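Local atomic coordinates of dihydrodipicolinate synthase family protein (Sinorhizobium meliloti, PDB entry 4DNH), a protein that is of unknown function but adopts a TIM-barrel fold and probably belongs among the dihydrodipicolinate synthase-like proteins. Residues F258-L263 and P307-S312; F33-F38 and H271-L276. All blocks are in the same frame, centred on the assembly; numbering follows the deposited sequence.

Interaction 1 of 2, residues F258-L263 and P307-S312; sequences FNYAEL and PTVPLS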
ATOM      1  N   PHE A 258       5.573  -3.683   8.906  1.00 43.51           N
ATOM      2  CA  PHE A 258       6.420  -4.493   9.794  1.00 43.02           C
ATOM      3  C   PHE A 258       5.685  -4.944  11.050  1.00 44.20           C
ATOM      4  O   PHE A 258       6.025  -5.972  11.640  1.00 45.78           O
ATOM      5  CB  PHE A 258       7.655  -3.704  10.212  1.00 44.75           C
ATOM      6  CG  PHE A 258       8.852  -3.944   9.352  1.00 43.96           C
ATOM      7  CD1 PHE A 258       8.896  -3.464   8.048  1.00 42.34           C
ATOM      8  CD2 PHE A 258       9.956  -4.625   9.860  1.00 44.21           C
ATOM      9  CE1 PHE A 258      10.006  -3.679   7.252  1.00 41.24           C
ATOM     10  CE2 PHE A 258      11.078  -4.841   9.072  1.00 44.30           C
ATOM     11  CZ  PHE A 258      11.097  -4.367   7.765  1.00 43.30           C
ATOM     12  N   ASN A 259       4.663  -4.177  11.434  1.00 44.82           N
ATOM     13  CA  ASN A 259       4.034  -4.267  12.754  1.00 44.43           C
ATOM     14  C   ASN A 259       2.509  -4.281  12.801  1.00 46.62           C
ATOM     15  O   ASN A 259       1.921  -4.172  13.885  1.00 50.04           O
ATOM     16  CB  ASN A 259       4.545  -3.112  13.583  1.00 43.13           C
ATOM     17  CG  ASN A 259       6.017  -3.241  13.859  1.00 41.90           C
ATOM     18  OD1 ASN A 259       6.456  -4.252  14.399  1.00 40.98           O
ATOM     19  ND2 ASN A 259       6.797  -2.248  13.444  1.00 41.40           N
ATOM     20  N   TYR A 260       1.887  -4.434  11.633  1.00 43.70           N
ATOM     21  CA  TYR A 260       0.432  -4.408  11.464  1.00 43.95           C
ATOM     22  C   TYR A 260      -0.392  -5.307  12.405  1.00 47.79           C
ATOM     23  O   TYR A 260      -1.423  -4.873  12.930  1.00 50.80           O
ATOM     24  CB  TYR A 260       0.068  -4.687  10.000  1.00 40.90           C
ATOM     25  CG  TYR A 260       0.609  -5.988   9.433  1.00 39.69           C
ATOM     26  CD1 TYR A 260       1.918  -6.078   8.949  1.00 38.06           C
ATOM     27  CD2 TYR A 260      -0.201  -7.127   9.357  1.00 40.18           C
ATOM     28  CE1 TYR A 260       2.409  -7.270   8.428  1.00 37.91           C
ATOM     29  CE2 TYR A 260       0.278  -8.324   8.840  1.00 39.22           C
ATOM     30  CZ  TYR A 260       1.586  -8.396   8.376  1.00 39.18           C
ATOM     31  OH  TYR A 260       2.062  -9.597   7.857  1.00 39.03           O
ATOM     32  N   ALA A 261       0.039  -6.545  12.621  1.00 46.69           N
ATOM     33  CA  ALA A 261      -0.721  -7.458  13.486  1.00 48.10           C
ATOM     34  C   ALA A 261      -0.868  -6.894  14.900  1.00 53.44           C
ATOM     35  O   ALA A 261      -1.988  -6.814  15.415  1.00 55.98           O
ATOM     36  CB  ALA A 261      -0.094  -8.846  13.510  1.00 46.49           C
ATOM     37  N   GLU A 262       0.261  -6.479  15.495  1.00 54.31           N
ATOM     38  CA  GLU A 262       0.303  -5.882  16.829  1.00 54.86           C
ATOM     39  C   GLU A 262      -0.541  -4.616  16.919  1.00 53.63           C
ATOM     40  O   GLU A 262      -1.272  -4.419  17.902  1.00 56.83           O
ATOM     41  CB  GLU A 262       1.749  -5.570  17.254  1.00 56.79           C
ATOM     42  CG  GLU A 262       1.862  -5.021  18.674  1.00 61.72           C
ATOM     43  CD  GLU A 262       3.232  -4.440  19.017  1.00 69.96           C
ATOM     44  OE1 GLU A 262       4.246  -4.903  18.447  1.00 70.91           O
ATOM     45  OE2 GLU A 262       3.296  -3.523  19.882  1.00 70.36           O
ATOM     46  N   LEU A 263      -0.427  -3.763  15.903  1.00 49.22           N
ATOM     47  CA  LEU A 263      -1.111  -2.471  15.895  1.00 49.29           C
ATOM     48  C   LEU A 263      -2.611  -2.577  15.639  1.00 49.68           C
ATOM     49  O   LEU A 263      -3.397  -1.891  16.307  1.00 51.55           O
ATOM     50  CB  LEU A 263      -0.456  -1.521  14.891  1.00 50.28           C
ATOM     51  CG  LEU A 263       1.036  -1.223  15.099  1.00 51.69           C
ATOM     52  CD1 LEU A 263       1.656  -0.656  13.833  1.00 50.19           C
ATOM     53  CD2 LEU A 263       1.223  -0.276  16.266  1.00 52.91           C
ATOM     54  N   PRO A 307       2.147 -15.606  11.168  1.00 48.59           N
ATOM     55  CA  PRO A 307       3.014 -16.244  10.153  1.00 48.36           C
ATOM     56  C   PRO A 307       3.313 -15.389   8.889  1.00 44.78           C
ATOM     57  O   PRO A 307       4.331 -15.582   8.212  1.00 43.37           O
ATOM     58  CB  PRO A 307       2.223 -17.512   9.788  1.00 49.70           C
ATOM     59  CG  PRO A 307       1.405 -17.802  11.017  1.00 48.93           C
ATOM     60  CD  PRO A 307       0.955 -16.435  11.442  1.00 48.35           C
ATOM     61  N   THR A 308       2.435 -14.447   8.585  1.00 43.17           N
ATOM     62  CA  THR A 308       2.659 -13.558   7.468  1.00 41.66           C
ATOM     63  C   THR A 308       3.709 -12.510   7.804  1.00 42.49           C
ATOM     64  O   THR A 308       4.426 -12.042   6.923  1.00 45.26           O
ATOM     65  CB  THR A 308       1.363 -12.834   7.063  1.00 40.04           C
ATOM     66  OG1 THR A 308       1.014 -11.892   8.087  1.00 39.75           O
ATOM     67  CG2 THR A 308       0.218 -13.837   6.849  1.00 37.51           C
ATOM     68  N   VAL A 309       3.792 -12.139   9.077  1.00 42.40           N
ATOM     69  CA  VAL A 309       4.659 -11.055   9.520  1.00 43.05           C
ATOM     70  C   VAL A 309       6.121 -11.230   9.062  1.00 42.59           C
ATOM     71  O   VAL A 309       6.719 -10.276   8.556  1.00 41.71           O
ATOM     72  CB  VAL A 309       4.529 -10.820  11.049  1.00 46.14           C
ATOM     73  CG1 VAL A 309       5.616  -9.879  11.562  1.00 45.24           C
ATOM     74  CG2 VAL A 309       3.132 -10.294  11.386  1.00 45.03           C
ATOM     75  N   PRO A 310       6.694 -12.444   9.211  1.00 43.08           N
ATOM     76  CA  PRO A 310       8.062 -12.574   8.714  1.00 41.69           C
ATOM     77  C   PRO A 310       8.134 -12.343   7.201  1.00 41.30           C
ATOM     78  O   PRO A 310       9.056 -11.694   6.736  1.00 40.95           O
ATOM     79  CB  PRO A 310       8.441 -14.022   9.071  1.00 40.49           C
ATOM     80  CG  PRO A 310       7.588 -14.348  10.232  1.00 43.17           C
ATOM     81  CD  PRO A 310       6.289 -13.623  10.004  1.00 44.14           C
ATOM     82  N   LEU A 311       7.162 -12.871   6.458  1.00 40.70           N
ATOM     83  CA  LEU A 311       7.067 -12.685   5.018  1.00 36.91           C
ATOM     84  C   LEU A 311       7.018 -11.200   4.692  1.00 36.78           C
ATOM     85  O   LEU A 311       7.758 -10.717   3.836  1.00 38.06           O
ATOM     86  CB  LEU A 311       5.828 -13.392   4.477  1.00 35.16           C
ATOM     87  CG  LEU A 311       5.338 -12.955   3.086  1.00 34.54           C
ATOM     88  CD1 LEU A 311       6.289 -13.402   1.981  1.00 32.40           C
ATOM     89  CD2 LEU A 311       3.922 -13.483   2.855  1.00 34.44           C
ATOM     90  N   SER A 312       6.156 -10.475   5.386  1.00 36.25           N
ATOM     91  CA  SER A 312       6.076  -9.044   5.202  1.00 37.12           C
ATOM     92  C   SER A 312       7.404  -8.291   5.463  1.00 38.06           C
ATOM     93  O   SER A 312       7.819  -7.462   4.663  1.00 38.71           O
ATOM     94  CB  SER A 312       4.984  -8.478   6.098  1.00 36.91           C
ATOM     95  OG  SER A 312       4.628  -7.202   5.609  1.00 36.19           O
TER
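Y260 reaches across from the first turn of helix 260-265 and lays the outer half of its ring beside V309, CZ lying 3.9 Å from CG2 of V309, while its hydroxyl arrives at T308. Its CG is wedged between the backbone N and the carbonyl carbon (chi1 56°), and from there the ring extends toward T308 and V309. Y260 OH donates to T308 OG1 at 2.5 Å, with OG1 off the ring's edge, close to level with it; OG1 is also hydrogen-bonded to the backbone O of L305, three residues earlier. Obliquely to the ring, S312 OG comes within 3.6 Å of Y260 CE1, but its hydrogen bond goes to the backbone O of D257. In this TIM barrel, helix 260-265 follows strand 251-254, the seventh of the closed sheet, and helix 308-315 comes after the last strand, so the tyrosine bridges a barrel helix to a helix from the C-terminal part of the chain. V309 spreads its two methyls along helix 260-265 and the turn before it: CG2 also meets A261 CB at 4.1 Å, and CG1 rests 3.9 Å from F258 O, a carbonyl hydrogen-bonded to R313 NE just beyond S312.

Interaction 2 of 2, residues F33-F38 and H271-L276; sequences FSRVAF and HSDALL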
ATOM      1  N   PHE A  33     -16.035  -7.576   9.838  1.00 63.30           N
ATOM      2  CA  PHE A  33     -14.837  -7.056  10.512  1.00 60.10           C
ATOM      3  C   PHE A  33     -15.181  -6.031  11.588  1.00 62.44           C
ATOM      4  O   PHE A  33     -16.226  -5.371  11.531  1.00 66.30           O
ATOM      5  CB  PHE A  33     -13.860  -6.392   9.526  1.00 55.97           C
ATOM      6  CG  PHE A  33     -13.546  -7.209   8.304  1.00 52.77           C
ATOM      7  CD1 PHE A  33     -13.651  -8.599   8.309  1.00 53.78           C
ATOM      8  CD2 PHE A  33     -13.109  -6.579   7.149  1.00 49.10           C
ATOM      9  CE1 PHE A  33     -13.355  -9.342   7.178  1.00 51.98           C
ATOM     10  CE2 PHE A  33     -12.801  -7.313   6.022  1.00 48.45           C
ATOM     11  CZ  PHE A  33     -12.922  -8.699   6.036  1.00 49.48           C
ATOM     12  N   SER A  34     -14.278  -5.894  12.553  1.00 59.99           N
ATOM     13  CA  SER A  34     -14.358  -4.855  13.564  1.00 59.58           C
ATOM     14  C   SER A  34     -13.283  -3.811  13.307  1.00 59.52           C
ATOM     15  O   SER A  34     -12.902  -3.072  14.220  1.00 59.82           O
ATOM     16  CB  SER A  34     -14.187  -5.454  14.963  1.00 58.67           C
ATOM     17  OG  SER A  34     -12.947  -6.122  15.103  1.00 56.69           O
ATOM     18  N   ARG A  35     -12.783  -3.775  12.069  1.00 55.23           N
ATOM     19  CA  ARG A  35     -11.796  -2.789  11.639  1.00 52.37           C
ATOM     20  C   ARG A  35     -12.152  -2.284  10.253  1.00 51.25           C
ATOM     21  O   ARG A  35     -12.829  -2.988   9.506  1.00 51.08           O
ATOM     22  CB  ARG A  35     -10.405  -3.418  11.575  1.00 51.84           C
ATOM     23  CG  ARG A  35      -9.853  -3.928  12.897  1.00 53.62           C
ATOM     24  CD  ARG A  35      -9.386  -2.797  13.788  1.00 54.27           C
ATOM     25  NE  ARG A  35      -8.881  -3.303  15.063  1.00 56.18           N
ATOM     26  CZ  ARG A  35      -9.634  -3.504  16.139  1.00 57.52           C
ATOM     27  NH1 ARG A  35     -10.936  -3.241  16.110  1.00 57.11           N
ATOM     28  NH2 ARG A  35      -9.086  -3.973  17.250  1.00 58.40           N
ATOM     29  N   VAL A  36     -11.681  -1.080   9.916  1.00 50.98           N
ATOM     30  CA  VAL A  36     -11.678  -0.566   8.534  1.00 49.43           C
ATOM     31  C   VAL A  36     -10.319  -0.804   7.856  1.00 49.67           C
ATOM     32  O   VAL A  36      -9.312  -0.158   8.187  1.00 49.78           O
ATOM     33  CB  VAL A  36     -12.027   0.935   8.483  1.00 50.94           C
ATOM     34  CG1 VAL A  36     -12.037   1.438   7.042  1.00 52.42           C
ATOM     35  CG2 VAL A  36     -13.376   1.184   9.137  1.00 49.95           C
ATOM     36  N   ALA A  37     -10.304  -1.730   6.897  1.00 47.80           N
ATOM     37  CA  ALA A  37      -9.072  -2.218   6.285  1.00 42.00           C
ATOM     38  C   ALA A  37      -9.069  -1.985   4.796  1.00 42.27           C
ATOM     39  O   ALA A  37      -9.984  -2.425   4.100  1.00 43.05           O
ATOM     40  CB  ALA A  37      -8.905  -3.696   6.564  1.00 39.65           C
ATOM     41  N   PHE A  38      -8.025  -1.304   4.315  1.00 42.41           N
ATOM     42  CA  PHE A  38      -7.771  -1.116   2.894  1.00 42.52           C
ATOM     43  C   PHE A  38      -6.517  -1.874   2.515  1.00 45.14           C
ATOM     44  O   PHE A  38      -5.537  -1.899   3.270  1.00 47.73           O
ATOM     45  CB  PHE A  38      -7.420   0.337   2.597  1.00 42.89           C
ATOM     46  CG  PHE A  38      -8.578   1.286   2.643  1.00 42.42           C
ATOM     47  CD1 PHE A  38      -8.922   1.921   3.829  1.00 42.19           C
ATOM     48  CD2 PHE A  38      -9.265   1.609   1.488  1.00 39.98           C
ATOM     49  CE1 PHE A  38      -9.973   2.826   3.862  1.00 42.88           C
ATOM     50  CE2 PHE A  38     -10.307   2.520   1.519  1.00 40.93           C
ATOM     51  CZ  PHE A  38     -10.665   3.124   2.706  1.00 41.48           C
ATOM     52  N   HIS A 271      -6.714   0.754  19.375  1.00 63.93           N
ATOM     53  CA  HIS A 271      -6.230  -0.030  18.256  1.00 62.07           C
ATOM     54  C   HIS A 271      -5.997   0.875  17.082  1.00 60.63           C
ATOM     55  O   HIS A 271      -6.265   2.081  17.163  1.00 60.97           O
ATOM     56  CB  HIS A 271      -7.195  -1.169  17.922  1.00 61.09           C
ATOM     57  CG  HIS A 271      -8.630  -0.735  17.714  1.00 63.74           C
ATOM     58  ND1 HIS A 271      -9.040  -0.073  16.611  1.00 62.83           N
ATOM     59  CD2 HIS A 271      -9.773  -0.936  18.501  1.00 67.42           C
ATOM     60  CE1 HIS A 271     -10.366   0.163  16.698  1.00 65.50           C
ATOM     61  NE2 HIS A 271     -10.813  -0.369  17.854  1.00 66.74           N
ATOM     62  N   SER A 272      -5.457   0.333  15.994  1.00 58.59           N
ATOM     63  CA  SER A 272      -5.514   1.058  14.726  1.00 60.59           C
ATOM     64  C   SER A 272      -6.182   0.257  13.617  1.00 59.65           C
ATOM     65  O   SER A 272      -6.225  -0.978  13.659  1.00 58.75           O
ATOM     66  CB  SER A 272      -4.155   1.640  14.283  1.00 63.77           C
ATOM     67  OG  SER A 272      -3.053   0.852  14.673  1.00 68.60           O
ATOM     68  N   ASP A 273      -6.731   0.993  12.650  1.00 58.39           N
ATOM     69  CA  ASP A 273      -7.274   0.431  11.423  1.00 54.51           C
ATOM     70  C   ASP A 273      -6.134   0.164  10.423  1.00 52.78           C
ATOM     71  O   ASP A 273      -4.971   0.108  10.821  1.00 55.99           O
ATOM     72  CB  ASP A 273      -8.355   1.362  10.869  1.00 54.57           C
ATOM     73  CG  ASP A 273      -9.620   1.359  11.725  1.00 55.97           C
ATOM     74  OD1 ASP A 273     -10.265   0.288  11.820  1.00 55.53           O
ATOM     75  OD2 ASP A 273      -9.967   2.419  12.301  1.00 56.86           O
ATOM     76  N   ALA A 274      -6.442  -0.020   9.145  1.00 49.16           N
ATOM     77  CA  ALA A 274      -5.426  -0.515   8.220  1.00 45.50           C
ATOM     78  C   ALA A 274      -5.535   0.019   6.807  1.00 44.08           C
ATOM     79  O   ALA A 274      -6.606   0.062   6.223  1.00 43.41           O
ATOM     80  CB  ALA A 274      -5.426  -2.033   8.198  1.00 43.99           C
ATOM     81  N   LEU A 275      -4.397   0.425   6.270  1.00 45.32           N
ATOM     82  CA  LEU A 275      -4.270   0.822   4.880  1.00 44.37           C
ATOM     83  C   LEU A 275      -2.844   0.411   4.501  1.00 43.83           C
ATOM     84  O   LEU A 275      -1.871   1.165   4.674  1.00 43.14           O
ATOM     85  CB  LEU A 275      -4.510   2.323   4.737  1.00 44.71           C
ATOM     86  CG  LEU A 275      -4.835   2.887   3.354  1.00 46.13           C
ATOM     87  CD1 LEU A 275      -5.203   4.351   3.536  1.00 48.42           C
ATOM     88  CD2 LEU A 275      -3.657   2.729   2.389  1.00 44.27           C
ATOM     89  N   LEU A 276      -2.747  -0.812   3.998  1.00 43.27           N
ATOM     90  CA  LEU A 276      -1.480  -1.519   3.899  1.00 41.71           C
ATOM     91  C   LEU A 276      -1.228  -2.086   2.513  1.00 41.04           C
ATOM     92  O   LEU A 276      -2.113  -2.705   1.911  1.00 39.70           O
ATOM     93  CB  LEU A 276      -1.474  -2.679   4.900  1.00 41.43           C
ATOM     94  CG  LEU A 276      -1.355  -2.326   6.379  1.00 41.19           C
ATOM     95  CD1 LEU A 276      -1.831  -3.495   7.230  1.00 41.29           C
ATOM     96  CD2 LEU A 276       0.077  -1.958   6.723  1.00 40.71           C
TER
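R35 lays its guanidinium flat on the imidazole of H271, planes 10° apart and centres 3.4 Å apart, just ahead of the seam where the first and eighth strands of the TIM barrel pair in parallel and close it. The arginine chain bends about its CB-CG bond (chi2 -75°), and from its stacked position two of its nitrogens still give to backbone oxygens: NE to I264 O, and NH1 to S34 O at 2.7 Å, reached from above that carbonyl's plane. D273 stands in for a backbone acceptor at the start of the ladder. Its OD1 takes V36 N at 2.7 Å in a nearly straight bond from above the carboxylate plane, while OD2 forms a salt bridge with R251. Beyond it the rungs are regular: A274 N gives to V36 O, F38 N to A274 O, and L276 N to F38 O at 3.1 Å. A37 and A274 share one face of the sheet, their CB atoms 4.2 Å apart. F38 and L275 point to the other, where F38 CB packs 3.7 Å from L275 CG and A274 O lies at the edge of the phenyl ring, 3.8 Å from CD1.

In the fold
Running from the N terminus, the chain enters the barrel on 33-38, passes through the six strands in between and helix 260-265, and only at 271-276 closes the loop of interaction 2, joining last strand to first. Interaction 1 has begun by then, at 258-263, and closes later, at 307-312, after three further helices. The two loops therefore cross. They also meet directly, because helix 260-265 and strand 273-276 follow each other: L263 O lies 3.0 Å from S272 N, probably hydrogen-bonded, and Y260 CB packs 3.6 Å from L276 CD1. Together they tie the barrel's closing seam, through helix 260-265, to helix 308-315.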